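Local coordinates for O-methyltransferase (Burkholderia thailandensis, PDB 3MCZ), which probably transfers a methyl group from S-adenosylmethionine to a hydroxyl of a substrate not yet identified, working as a dimer, at residues Q196-H201 with H225-R230; A180-D185 with Q203-I208; L163-V168 with H190-A195; S172-F177 with A282-T287; D250-N255 with G275-G280. One frame throughout, in Å; residues are numbered along the deposited sequence.

Interaction 1: Q196-H201 with H225-R230; sequences QVLRRH and HDLGGR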
# COMPACT_ATOMS: atom_id res chain seq x y z
N GLN A 196 -32.53 10.29 -0.93
CA GLN A 196 -32.84 9.96 0.45
C GLN A 196 -33.57 11.11 1.12
O GLN A 196 -34.44 10.88 1.96
CB GLN A 196 -31.57 9.60 1.22
CG GLN A 196 -31.10 8.18 0.98
CD GLN A 196 -31.58 7.24 2.06
OE1 GLN A 196 -30.80 6.82 2.92
NE2 GLN A 196 -32.86 6.91 2.04
N VAL A 197 -33.22 12.33 0.75
CA VAL A 197 -33.89 13.53 1.25
C VAL A 197 -35.36 13.50 0.78
O VAL A 197 -36.25 13.67 1.58
CB VAL A 197 -33.19 14.83 0.75
CG1 VAL A 197 -34.06 16.07 1.05
CG2 VAL A 197 -31.77 15.01 1.41
N LEU A 198 -35.61 13.24 -0.51
CA LEU A 198 -36.99 13.20 -1.02
C LEU A 198 -37.82 12.08 -0.37
O LEU A 198 -38.99 12.27 -0.10
CB LEU A 198 -37.02 13.13 -2.55
CG LEU A 198 -37.08 14.48 -3.31
CD1 LEU A 198 -36.15 15.52 -2.68
CD2 LEU A 198 -36.80 14.30 -4.82
N ARG A 199 -37.21 10.94 -0.08
CA ARG A 199 -37.94 9.80 0.50
C ARG A 199 -38.54 10.16 1.83
O ARG A 199 -39.68 9.81 2.13
CB ARG A 199 -37.01 8.61 0.72
CG ARG A 199 -36.70 7.81 -0.55
CD ARG A 199 -37.05 6.33 -0.39
NE ARG A 199 -35.86 5.51 -0.13
CZ ARG A 199 -35.38 5.18 1.07
NH1 ARG A 199 -34.29 4.43 1.14
NH2 ARG A 199 -35.98 5.59 2.20
N ARG A 200 -37.76 10.91 2.59
CA ARG A 200 -38.07 11.28 3.95
C ARG A 200 -39.04 12.47 4.03
O ARG A 200 -39.70 12.68 5.04
CB ARG A 200 -36.74 11.60 4.64
CG ARG A 200 -36.87 12.42 5.83
CD ARG A 200 -35.95 12.01 6.91
NE ARG A 200 -36.52 12.30 8.22
CZ ARG A 200 -35.82 12.22 9.35
NH1 ARG A 200 -36.41 12.51 10.52
NH2 ARG A 200 -34.54 11.84 9.32
N HIS A 201 -39.08 13.26 2.96
CA HIS A 201 -39.81 14.53 2.93
C HIS A 201 -40.73 14.56 1.72
O HIS A 201 -40.36 15.08 0.66
CB HIS A 201 -38.82 15.71 2.90
CG HIS A 201 -37.96 15.82 4.13
ND1 HIS A 201 -38.41 16.33 5.33
CD2 HIS A 201 -36.67 15.46 4.34
CE1 HIS A 201 -37.43 16.31 6.21
NE2 HIS A 201 -36.37 15.77 5.64
N HIS A 225 -35.41 4.41 -5.92
CA HIS A 225 -36.17 4.97 -4.80
C HIS A 225 -37.62 5.34 -5.15
O HIS A 225 -38.29 5.99 -4.36
CB HIS A 225 -35.47 6.21 -4.28
CG HIS A 225 -34.10 5.96 -3.73
ND1 HIS A 225 -33.03 5.62 -4.52
CD2 HIS A 225 -33.62 6.07 -2.47
CE1 HIS A 225 -31.95 5.50 -3.77
NE2 HIS A 225 -32.28 5.78 -2.52
N ASP A 226 -38.08 4.95 -6.34
CA ASP A 226 -39.45 5.27 -6.78
C ASP A 226 -39.75 6.77 -6.82
O ASP A 226 -40.82 7.18 -6.37
CB ASP A 226 -40.50 4.61 -5.87
CG ASP A 226 -40.53 3.10 -5.99
OD1 ASP A 226 -40.54 2.57 -7.14
OD2 ASP A 226 -40.59 2.44 -4.93
N LEU A 227 -38.83 7.58 -7.35
CA LEU A 227 -38.99 9.04 -7.32
C LEU A 227 -39.22 9.66 -8.71
O LEU A 227 -38.98 10.86 -8.93
CB LEU A 227 -37.75 9.67 -6.69
CG LEU A 227 -37.50 9.33 -5.22
CD1 LEU A 227 -36.10 9.88 -4.87
CD2 LEU A 227 -38.60 9.92 -4.31
N GLY A 228 -39.69 8.84 -9.65
CA GLY A 228 -39.84 9.23 -11.04
C GLY A 228 -40.47 10.59 -11.28
O GLY A 228 -39.88 11.43 -11.97
N GLY A 229 -41.64 10.82 -10.72
CA GLY A 229 -42.31 12.10 -10.93
C GLY A 229 -41.85 13.24 -10.03
O GLY A 229 -42.47 14.29 -10.03
N ARG A 230 -40.79 13.05 -9.25
CA ARG A 230 -40.40 14.08 -8.26
C ARG A 230 -39.03 14.70 -8.50
O ARG A 230 -38.69 15.70 -7.86
CB ARG A 230 -40.48 13.48 -6.87
CG ARG A 230 -41.93 13.11 -6.50
CD ARG A 230 -41.99 12.45 -5.14
NE ARG A 230 -41.48 13.35 -4.12
CZ ARG A 230 -41.09 12.99 -2.90
NH1 ARG A 230 -41.11 11.71 -2.52
NH2 ARG A 230 -40.64 13.91 -2.06
O HOH W 1 -41.46 10.04 -0.11
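Arg230 brings its guanidinium to the carbonyls at the C-terminal end of helix 192-200. Its NH2 donates to Leu198 O at 3.0 Å, 21° out of the guanidinium plane, and makes a weak bond to His201 O, which lies at the edge of the group. Leu198 O also takes the backbone N of His201, which comes from the opposite face of the carbonyl, so two firm donors hold it. NH2 is also bonded to Leu204 O, so this nitrogen faces three carbonyl oxygens. Leu198 CB lies over one face of the guanidinium, 3.7 Å from Arg230 NH2, and meets Leu227 CD2 at 4.0 Å; this is the close, buried part. Toward solvent the contact is looser. Water 1 accepts from Arg230 NH1 and donates to Arg199 O. Bent at chi2 and chi3, the Arg199 side chain crosses that of His225 at about a right angle and brings NE to 3.3 Å from His225 CD2, at the ring edge; His225 ND1 is bonded to Thr221 O. The contact thus ties the C-terminal end of helix 192-200 to the loop between helix 215-224 and strand 231-235, with Ala195 touching both His225 and Leu227.

Interaction 2: A180-D185 with Q203-I208; sequences ARTVID and QLTGQI
Arg181 and Gln203 reach across the start of two parallel strands, each using its side chain on the other segment's backbone. The Arg181 chain folds back through chi1, chi2 and chi3, all near -60°, and NE donates to Gln203 O at 3.0 Å, close to the guanidinium plane. Gln203 has CG between its backbone N and carbonyl carbon (chi1 83°) and turns again at chi2, which carries NE2 to Ala180 O at 3.1 Å; the acceptor lies in the amide plane. Water 3 joins Arg181 NH2 to Gln203 O, and water 2 joins Arg181 O to Thr205 OG1. Inside, Leu204 CD2 packs on Ala180 CB at 3.7 Å, while its CD1 meets Val183 CG2 at 4.0 Å. Farther along, the side chains of Ile184 and Gln207 lie side by side and point the same way, Gln207 OE1 being bonded to Trp209 NE1. The backbone ladder runs from Thr205 N to Arg181 O through to Asp185 N and Gln207 O, 2.8 Å and almost straight at 176°. Helix 192-200 is the crossover of this beta-alpha-beta unit in the Rossmann-like methyltransferase domain: its Leu194 covers Val183, Asp185 and Ile208, while strands 251-255 and 231-235 continue the sheet beyond 182-186 and 205-210.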
# COMPACT_ATOMS: atom_id res chain seq x y z
N ALA A 180 -39.35 23.19 3.42
CA ALA A 180 -38.89 23.43 2.06
C ALA A 180 -39.87 22.72 1.08
O ALA A 180 -40.65 21.83 1.48
CB ALA A 180 -37.50 22.89 1.89
N ARG A 181 -39.87 23.17 -0.17
CA ARG A 181 -40.59 22.49 -1.24
C ARG A 181 -39.72 22.02 -2.36
O ARG A 181 -40.03 21.03 -2.99
CB ARG A 181 -41.66 23.42 -1.82
CG ARG A 181 -42.75 23.74 -0.86
CD ARG A 181 -43.49 22.49 -0.38
NE ARG A 181 -44.11 21.69 -1.45
CZ ARG A 181 -45.30 21.94 -2.01
NH1 ARG A 181 -46.04 22.99 -1.62
NH2 ARG A 181 -45.75 21.15 -2.97
N THR A 182 -38.65 22.75 -2.64
CA THR A 182 -37.80 22.43 -3.78
C THR A 182 -36.34 22.38 -3.39
O THR A 182 -35.88 23.15 -2.52
CB THR A 182 -37.95 23.46 -4.91
OG1 THR A 182 -37.71 24.78 -4.38
CG2 THR A 182 -39.37 23.36 -5.55
N VAL A 183 -35.63 21.46 -4.05
CA VAL A 183 -34.23 21.20 -3.85
C VAL A 183 -33.51 21.09 -5.21
O VAL A 183 -33.98 20.41 -6.13
CB VAL A 183 -33.98 19.86 -3.11
CG1 VAL A 183 -32.46 19.67 -2.81
CG2 VAL A 183 -34.79 19.74 -1.86
N ILE A 184 -32.33 21.68 -5.29
CA ILE A 184 -31.42 21.52 -6.41
C ILE A 184 -30.11 20.87 -5.90
O ILE A 184 -29.50 21.38 -4.96
CB ILE A 184 -31.17 22.88 -7.07
CG1 ILE A 184 -32.41 23.33 -7.81
CG2 ILE A 184 -29.98 22.83 -7.98
CD1 ILE A 184 -32.30 24.70 -8.45
N ASP A 185 -29.74 19.73 -6.49
CA ASP A 185 -28.50 18.98 -6.15
C ASP A 185 -27.47 19.23 -7.27
O ASP A 185 -27.56 18.66 -8.38
CB ASP A 185 -28.83 17.48 -6.02
CG ASP A 185 -27.74 16.66 -5.30
OD1 ASP A 185 -26.79 17.24 -4.69
OD2 ASP A 185 -27.87 15.40 -5.32
N GLN A 203 -43.17 16.21 0.62
CA GLN A 203 -43.52 17.49 -0.00
C GLN A 203 -42.48 18.01 -0.99
O GLN A 203 -42.72 19.02 -1.67
CB GLN A 203 -43.78 18.55 1.07
CG GLN A 203 -42.55 19.26 1.63
CD GLN A 203 -41.69 18.46 2.60
OE1 GLN A 203 -41.97 17.30 2.96
NE2 GLN A 203 -40.63 19.12 3.06
N LEU A 204 -41.29 17.41 -1.01
CA LEU A 204 -40.19 17.95 -1.80
C LEU A 204 -40.19 17.39 -3.25
O LEU A 204 -40.50 16.23 -3.49
CB LEU A 204 -38.83 17.61 -1.15
CG LEU A 204 -38.47 18.22 0.20
CD1 LEU A 204 -37.09 17.73 0.68
CD2 LEU A 204 -38.48 19.73 0.13
N THR A 205 -39.82 18.25 -4.19
CA THR A 205 -39.39 17.83 -5.52
C THR A 205 -37.96 18.31 -5.75
O THR A 205 -37.46 19.20 -5.05
CB THR A 205 -40.34 18.36 -6.62
OG1 THR A 205 -40.40 19.78 -6.54
CG2 THR A 205 -41.78 17.76 -6.51
N GLY A 206 -37.26 17.70 -6.71
CA GLY A 206 -35.83 17.85 -6.82
C GLY A 206 -35.35 17.96 -8.24
O GLY A 206 -36.00 17.46 -9.17
N GLN A 207 -34.23 18.65 -8.43
CA GLN A 207 -33.49 18.64 -9.72
C GLN A 207 -32.05 18.24 -9.43
O GLN A 207 -31.47 18.65 -8.40
CB GLN A 207 -33.51 20.01 -10.38
CG GLN A 207 -34.92 20.53 -10.63
CD GLN A 207 -34.93 21.86 -11.36
OE1 GLN A 207 -33.90 22.50 -11.50
NE2 GLN A 207 -36.08 22.26 -11.86
N ILE A 208 -31.49 17.42 -10.32
CA ILE A 208 -30.10 17.09 -10.29
C ILE A 208 -29.48 17.80 -11.50
O ILE A 208 -29.95 17.64 -12.63
CB ILE A 208 -29.83 15.55 -10.41
CG1 ILE A 208 -30.51 14.75 -9.27
CG2 ILE A 208 -28.34 15.29 -10.37
CD1 ILE A 208 -30.74 13.32 -9.64
O HOH W 2 -42.22 20.76 -4.56
O HOH W 3 -44.41 19.20 -4.30

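Interaction 3: L163-V168 with H190-A195; sequences LSQPMV and HGTYLA
Val168 sets a methyl group on the ring of Tyr193 where helix 150-172 meets the first turn of helix 192-200. This is a CH-pi contact: CG2 of Val168 stands 3.7 Å from the centroid of the Tyr193 ring and only 11° off its normal. With CG1 anti to the backbone N (chi1 174°), Val168 turns its other methyl, CG2, onto the ring. Other apolar contacts lie beside it. Val168 CG2 also reaches Thr192 CG2 at 3.9 Å, the two side chains crossing at about a right angle, and CB of selenomethionine Met167 lies 4.2 Å from Tyr193 CE2. A carbon-oxygen approach adds to these, Ser164 CB lying 3.6 Å from Tyr193 OH.

Polar links across the contact pass through water. Water 4, in the plane of the Tyr193 ring at its edge, lies 2.9 Å from Tyr193 OH and donates to Ser164 OG, which is also bonded to Met160 O. Within the second segment, Thr192 N donates to His190 ND1 at 3.2 Å, tying the histidine ring to the start of the helix just after Gly191, its N-cap.

No direct hydrogen bond joins the two segments, so the methyl-on-ring packing carries the contact, while the bridging water gives the phenol oxygen of the buried Tyr193 a polar partner.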
# COMPACT_ATOMS: atom_id res chain seq x y z
N LEU A 163 -19.68 4.68 0.24
CA LEU A 163 -18.86 5.45 1.17
C LEU A 163 -19.59 6.69 1.71
O LEU A 163 -19.31 7.14 2.82
CB LEU A 163 -17.50 5.82 0.53
CG LEU A 163 -16.51 4.65 0.33
CD1 LEU A 163 -15.31 5.07 -0.52
CD2 LEU A 163 -16.04 4.07 1.67
N SER A 164 -20.54 7.22 0.93
CA SER A 164 -21.27 8.41 1.32
C SER A 164 -22.43 8.16 2.29
O SER A 164 -22.95 9.12 2.84
CB SER A 164 -21.76 9.14 0.08
OG SER A 164 -20.63 9.57 -0.66
N GLN A 165 -22.84 6.92 2.51
CA GLN A 165 -24.09 6.65 3.26
C GLN A 165 -24.19 7.29 4.65
O GLN A 165 -25.27 7.75 5.04
CB GLN A 165 -24.38 5.15 3.39
CG GLN A 165 -25.79 4.82 3.87
CD GLN A 165 -26.86 5.35 2.92
OE1 GLN A 165 -26.74 5.21 1.70
NE2 GLN A 165 -27.91 5.96 3.48
N PRO A 166 -23.10 7.27 5.42
CA PRO A 166 -23.23 7.89 6.75
C PRO A 166 -23.63 9.34 6.67
O PRO A 166 -24.47 9.77 7.43
CB PRO A 166 -21.83 7.77 7.35
CG PRO A 166 -21.23 6.57 6.66
CD PRO A 166 -21.82 6.55 5.27
N MSE A 167 -23.06 10.08 5.73
CA MSE A 167 -23.40 11.48 5.63
C MSE A 167 -24.75 11.71 4.99
O MSE A 167 -25.42 12.65 5.35
CB MSE A 167 -22.34 12.26 4.90
CG MSE A 167 -21.26 12.60 5.82
SE MSE A 167 -19.72 12.71 4.82
CE MSE A 167 -20.04 11.27 3.54
N VAL A 168 -25.16 10.82 4.08
CA VAL A 168 -26.51 10.87 3.50
C VAL A 168 -27.59 10.86 4.57
O VAL A 168 -28.55 11.64 4.53
CB VAL A 168 -26.76 9.70 2.52
CG1 VAL A 168 -28.18 9.72 2.07
CG2 VAL A 168 -25.78 9.80 1.30
N HIS A 190 -24.39 10.46 -8.57
CA HIS A 190 -25.15 9.25 -8.26
C HIS A 190 -26.52 9.63 -7.69
O HIS A 190 -27.54 9.00 -8.01
CB HIS A 190 -24.39 8.32 -7.31
CG HIS A 190 -23.76 9.01 -6.14
ND1 HIS A 190 -24.47 9.33 -5.01
CD2 HIS A 190 -22.49 9.42 -5.93
CE1 HIS A 190 -23.66 9.93 -4.14
NE2 HIS A 190 -22.46 10.00 -4.68
N GLY A 191 -26.54 10.68 -6.88
CA GLY A 191 -27.79 11.31 -6.47
C GLY A 191 -28.38 10.77 -5.19
O GLY A 191 -29.58 10.98 -4.93
N THR A 192 -27.56 10.09 -4.39
CA THR A 192 -28.06 9.41 -3.21
C THR A 192 -28.54 10.42 -2.16
O THR A 192 -29.52 10.14 -1.47
CB THR A 192 -27.03 8.41 -2.63
OG1 THR A 192 -26.69 7.46 -3.66
CG2 THR A 192 -27.59 7.67 -1.48
N TYR A 193 -27.89 11.57 -2.04
CA TYR A 193 -28.33 12.55 -1.05
C TYR A 193 -29.74 13.04 -1.40
O TYR A 193 -30.63 13.03 -0.56
CB TYR A 193 -27.40 13.75 -0.94
CG TYR A 193 -25.99 13.44 -0.41
CD1 TYR A 193 -24.97 13.02 -1.28
CD2 TYR A 193 -25.68 13.58 0.93
CE1 TYR A 193 -23.69 12.74 -0.81
CE2 TYR A 193 -24.41 13.29 1.42
CZ TYR A 193 -23.41 12.88 0.55
OH TYR A 193 -22.13 12.61 1.03
N LEU A 194 -29.95 13.43 -2.65
CA LEU A 194 -31.25 13.97 -3.04
C LEU A 194 -32.36 12.94 -2.88
O LEU A 194 -33.42 13.25 -2.35
CB LEU A 194 -31.22 14.47 -4.46
CG LEU A 194 -32.54 15.09 -4.91
CD1 LEU A 194 -32.84 16.35 -4.07
CD2 LEU A 194 -32.49 15.44 -6.36
N ALA A 195 -32.11 11.71 -3.35
CA ALA A 195 -33.09 10.66 -3.29
C ALA A 195 -33.50 10.37 -1.84
O ALA A 195 -34.69 10.22 -1.55
CB ALA A 195 -32.55 9.38 -3.98
O HOH W 4 -20.20 11.99 -1.03

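Interaction 4: S172-F177 with A282-T287; sequences SELGVF and ALLILT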
# COMPACT_ATOMS: atom_id res chain seq x y z
N SER A 172 -30.14 14.02 5.27
CA SER A 172 -31.59 13.83 5.11
C SER A 172 -32.41 14.27 6.34
O SER A 172 -33.58 14.61 6.18
CB SER A 172 -31.92 12.38 4.75
OG SER A 172 -31.65 11.55 5.85
N GLU A 173 -31.81 14.27 7.53
CA GLU A 173 -32.50 14.73 8.78
C GLU A 173 -32.35 16.21 9.10
O GLU A 173 -32.82 16.66 10.14
CB GLU A 173 -32.04 13.93 10.01
N LEU A 174 -31.68 16.97 8.25
CA LEU A 174 -31.54 18.40 8.50
C LEU A 174 -32.90 19.10 8.56
O LEU A 174 -33.79 18.80 7.79
CB LEU A 174 -30.71 19.05 7.41
CG LEU A 174 -29.22 18.71 7.42
CD1 LEU A 174 -28.56 19.40 6.21
CD2 LEU A 174 -28.56 19.15 8.74
N GLY A 175 -33.03 20.06 9.47
CA GLY A 175 -34.26 20.82 9.64
C GLY A 175 -34.63 21.76 8.50
O GLY A 175 -35.80 22.13 8.36
N VAL A 176 -33.68 22.09 7.64
CA VAL A 176 -33.96 22.99 6.55
C VAL A 176 -34.93 22.38 5.53
O VAL A 176 -35.46 23.10 4.71
CB VAL A 176 -32.67 23.43 5.80
CG1 VAL A 176 -31.71 24.17 6.76
CG2 VAL A 176 -32.01 22.20 5.07
N PHE A 177 -35.13 21.06 5.59
CA PHE A 177 -35.99 20.37 4.61
C PHE A 177 -37.46 20.35 4.99
O PHE A 177 -38.28 20.26 4.10
CB PHE A 177 -35.50 18.94 4.36
CG PHE A 177 -34.20 18.87 3.62
CD1 PHE A 177 -34.10 19.35 2.32
CD2 PHE A 177 -33.05 18.37 4.23
CE1 PHE A 177 -32.90 19.34 1.65
CE2 PHE A 177 -31.83 18.34 3.53
CZ PHE A 177 -31.75 18.81 2.25
N ALA A 282 -31.60 27.64 2.06
CA ALA A 282 -30.26 27.25 2.52
C ALA A 282 -29.43 26.67 1.40
O ALA A 282 -29.94 25.96 0.53
CB ALA A 282 -30.36 26.22 3.68
N LEU A 283 -28.15 26.97 1.47
CA LEU A 283 -27.13 26.33 0.67
C LEU A 283 -26.37 25.34 1.58
O LEU A 283 -25.89 25.72 2.68
CB LEU A 283 -26.14 27.39 0.16
CG LEU A 283 -24.91 26.84 -0.60
CD1 LEU A 283 -25.31 25.99 -1.82
CD2 LEU A 283 -23.93 27.95 -1.02
N LEU A 284 -26.28 24.08 1.14
CA LEU A 284 -25.58 23.06 1.91
C LEU A 284 -24.31 22.70 1.17
O LEU A 284 -24.35 22.41 -0.02
CB LEU A 284 -26.41 21.79 2.08
CG LEU A 284 -27.80 21.95 2.69
CD1 LEU A 284 -28.48 20.58 2.87
CD2 LEU A 284 -27.79 22.74 4.02
N ILE A 285 -23.19 22.74 1.88
CA ILE A 285 -21.92 22.27 1.33
C ILE A 285 -21.30 21.26 2.27
O ILE A 285 -20.97 21.56 3.39
CB ILE A 285 -20.93 23.40 1.11
CG1 ILE A 285 -21.52 24.52 0.21
CG2 ILE A 285 -19.60 22.81 0.51
CD1 ILE A 285 -20.65 25.79 0.08
N LEU A 286 -21.14 20.04 1.79
CA LEU A 286 -20.48 18.99 2.53
C LEU A 286 -19.05 18.91 2.01
O LEU A 286 -18.82 18.78 0.80
CB LEU A 286 -21.20 17.69 2.26
CG LEU A 286 -20.72 16.50 3.06
CD1 LEU A 286 -20.94 16.72 4.57
CD2 LEU A 286 -21.51 15.27 2.55
N THR A 287 -18.09 18.98 2.91
CA THR A 287 -16.71 19.04 2.52
C THR A 287 -15.83 18.38 3.60
O THR A 287 -16.13 18.48 4.82
CB THR A 287 -16.30 20.49 2.22
OG1 THR A 287 -14.98 20.50 1.69
CG2 THR A 287 -16.34 21.40 3.49
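Leu174 and Leu284 both turn CG anti to their carbonyl carbons (chi1 -71° and -55°) and then extend, so the two side chains reach toward each other and meet tip to tip. Leu174 CD1 comes to 3.5 Å from Leu284 CD1, the closest approach of the contact. The same first torsion in Phe177 swings its ring toward the strand, and Phe177 CZ lies 3.8 Å from Leu284 CD1, the ring and the leucine branch crossing at a slant. One leucine methyl is therefore shared between an aliphatic tip and the far end of an aromatic ring.

Val176 works beside them with both methyls. Its CG1 packs on Ala282 CB at 3.9 Å, while CG2 reaches toward Leu284 CD2 at a longer 4.4 Å. CG2 also sits 4.0 Å above the plane of the Phe177 ring, over its centre; this neighbour in the chain thus lies on one face of the ring whose far end touches Leu284. Every contact between the segments is carbon to carbon, and no hydrogen bond crosses.

The turn after helix 150-172 is laid in this way on the central sheet of the Rossmann-like methyltransferase domain, against one side of strand 281-288, just before the chain enters strand 182-186. Leu343 and Ile345 of strand 341-347 touch Leu174 and Val176, respectively, and Val251 of the other neighbouring strand, 251-255, packs against Phe177 and Leu284.

Interaction 5: D250-N255 with G275-G280; sequences DVVMLN and GLVKPG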
# COMPACT_ATOMS: atom_id res chain seq x y z
N ASP A 250 -35.52 26.17 -2.63
CA ASP A 250 -35.43 26.40 -1.19
C ASP A 250 -34.13 25.89 -0.57
O ASP A 250 -33.60 26.48 0.37
CB ASP A 250 -36.62 25.74 -0.51
CG ASP A 250 -37.94 26.34 -0.95
OD1 ASP A 250 -38.00 27.59 -1.02
OD2 ASP A 250 -38.90 25.58 -1.29
N VAL A 251 -33.65 24.77 -1.09
CA VAL A 251 -32.40 24.16 -0.69
C VAL A 251 -31.55 23.80 -1.90
O VAL A 251 -32.02 23.17 -2.87
CB VAL A 251 -32.57 22.92 0.24
CG1 VAL A 251 -31.18 22.39 0.68
CG2 VAL A 251 -33.41 23.25 1.45
N VAL A 252 -30.29 24.24 -1.89
CA VAL A 252 -29.36 23.98 -2.97
C VAL A 252 -28.20 23.22 -2.35
O VAL A 252 -27.71 23.60 -1.30
CB VAL A 252 -28.87 25.30 -3.63
CG1 VAL A 252 -27.80 25.05 -4.71
CG2 VAL A 252 -30.09 26.11 -4.18
N MSE A 253 -27.75 22.13 -2.97
CA MSE A 253 -26.71 21.32 -2.36
C MSE A 253 -25.48 21.23 -3.27
O MSE A 253 -25.63 21.03 -4.46
CB MSE A 253 -27.22 19.91 -2.06
CG MSE A 253 -28.48 19.88 -1.27
SE MSE A 253 -28.93 18.12 -0.60
CE MSE A 253 -29.42 17.30 -2.20
N LEU A 254 -24.31 21.34 -2.65
CA LEU A 254 -23.00 21.10 -3.24
C LEU A 254 -22.30 20.08 -2.35
O LEU A 254 -21.54 20.44 -1.46
CB LEU A 254 -22.17 22.37 -3.19
CG LEU A 254 -22.24 23.37 -4.33
CD1 LEU A 254 -21.46 24.62 -3.91
CD2 LEU A 254 -21.68 22.78 -5.69
N ASN A 255 -22.55 18.80 -2.57
CA ASN A 255 -22.10 17.80 -1.61
C ASN A 255 -20.84 17.11 -2.10
O ASN A 255 -20.87 16.48 -3.15
CB ASN A 255 -23.20 16.76 -1.38
CG ASN A 255 -24.39 17.34 -0.64
OD1 ASN A 255 -25.54 17.00 -0.94
ND2 ASN A 255 -24.13 18.24 0.31
N GLY A 275 -26.66 32.06 -5.38
CA GLY A 275 -27.65 32.83 -6.13
C GLY A 275 -28.95 32.05 -6.39
O GLY A 275 -30.02 32.63 -6.59
N LEU A 276 -28.87 30.71 -6.38
CA LEU A 276 -30.08 29.89 -6.58
C LEU A 276 -30.97 29.79 -5.34
O LEU A 276 -32.13 29.39 -5.45
CB LEU A 276 -29.71 28.48 -7.02
CG LEU A 276 -29.03 28.20 -8.36
CD1 LEU A 276 -28.63 26.76 -8.36
CD2 LEU A 276 -30.02 28.50 -9.46
N VAL A 277 -30.45 30.16 -4.17
CA VAL A 277 -31.13 29.98 -2.90
C VAL A 277 -32.24 31.04 -2.69
O VAL A 277 -31.95 32.23 -2.61
CB VAL A 277 -30.15 30.04 -1.70
CG1 VAL A 277 -30.94 29.89 -0.36
CG2 VAL A 277 -29.03 28.96 -1.82
N LYS A 278 -33.48 30.59 -2.55
CA LYS A 278 -34.61 31.50 -2.34
C LYS A 278 -34.51 32.10 -0.97
O LYS A 278 -33.83 31.56 -0.08
CB LYS A 278 -35.95 30.75 -2.49
CG LYS A 278 -36.21 30.21 -3.93
CD LYS A 278 -37.44 29.36 -3.95
CE LYS A 278 -37.83 28.86 -5.33
NZ LYS A 278 -39.27 28.31 -5.35
N PRO A 279 -35.18 33.24 -0.76
CA PRO A 279 -35.24 33.79 0.59
C PRO A 279 -35.77 32.79 1.59
O PRO A 279 -36.71 32.07 1.32
CB PRO A 279 -36.23 34.95 0.45
CG PRO A 279 -36.15 35.35 -0.93
CD PRO A 279 -35.84 34.12 -1.74
N GLY A 280 -35.14 32.77 2.76
CA GLY A 280 -35.45 31.81 3.80
C GLY A 280 -34.83 30.43 3.57
O GLY A 280 -35.00 29.55 4.40
O HOH W 5 -39.72 26.27 -3.78
O HOH W 6 -36.82 29.04 0.96
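The carboxylate of Asp250 is the flat group here, and the Lys278 chain passes it with its CD 3.5 Å from Asp250 OD1. Each carboxylate oxygen takes a water: water 5 donates to OD2 and water 6 to OD1. Asp250 OD2 also accepts from the backbone N of Arg181. The contact belongs to the Rossmann-like fold of the methyltransferase domain, at the start of the central strand 251-255, where the chain returns after helix 263-275.

Lys278 is extended beyond CG and crosses Asp250 obliquely. Its NZ stays 4.6 Å from Asp250 OD1, beyond a salt bridge, and the two charges are joined instead through water 5, which accepts from NZ. Water 6 makes a second bridge by donating to Pro279 O as well, so solvent links the carboxylate to the Lys278 amine and to the Pro279 carbonyl.

Behind this polar rim lies a buried apolar patch. With CG1 anti to its backbone N (chi1 176°), Val252 offers CG2 to two neighbours at once. Leu276 crosses the valine at about a right angle, its CD1 running on to Val252 CG1. Leu283 of strand 281-288 touches both Val252 and Val277, joining the patch to the next strand of the sheet. Val252 CG2 rests 3.7 Å from Leu276 CB and 3.8 Å from Val277 CG2.

From the N terminus, helix 150-172 first enters interaction 3, which closes a short loop onto helix 192-200. The turn that follows, 172-177, opens interaction 4, whose partner strand lies more than a hundred residues on; interactions 1, 2 and 5 are nested inside that loop, while interaction 3 crosses it. Interaction 2 pairs strands 182-186 and 205-210 around helix 192-200, so it crosses both interaction 3 and interaction 1, which begins on that helix and ends before strand 231-235. Interaction 5 follows in series. Interactions 1 and 3 join helix 192-200 to a neighbouring loop and helix; 2, 4 and 5 bring in strands of the central sheet.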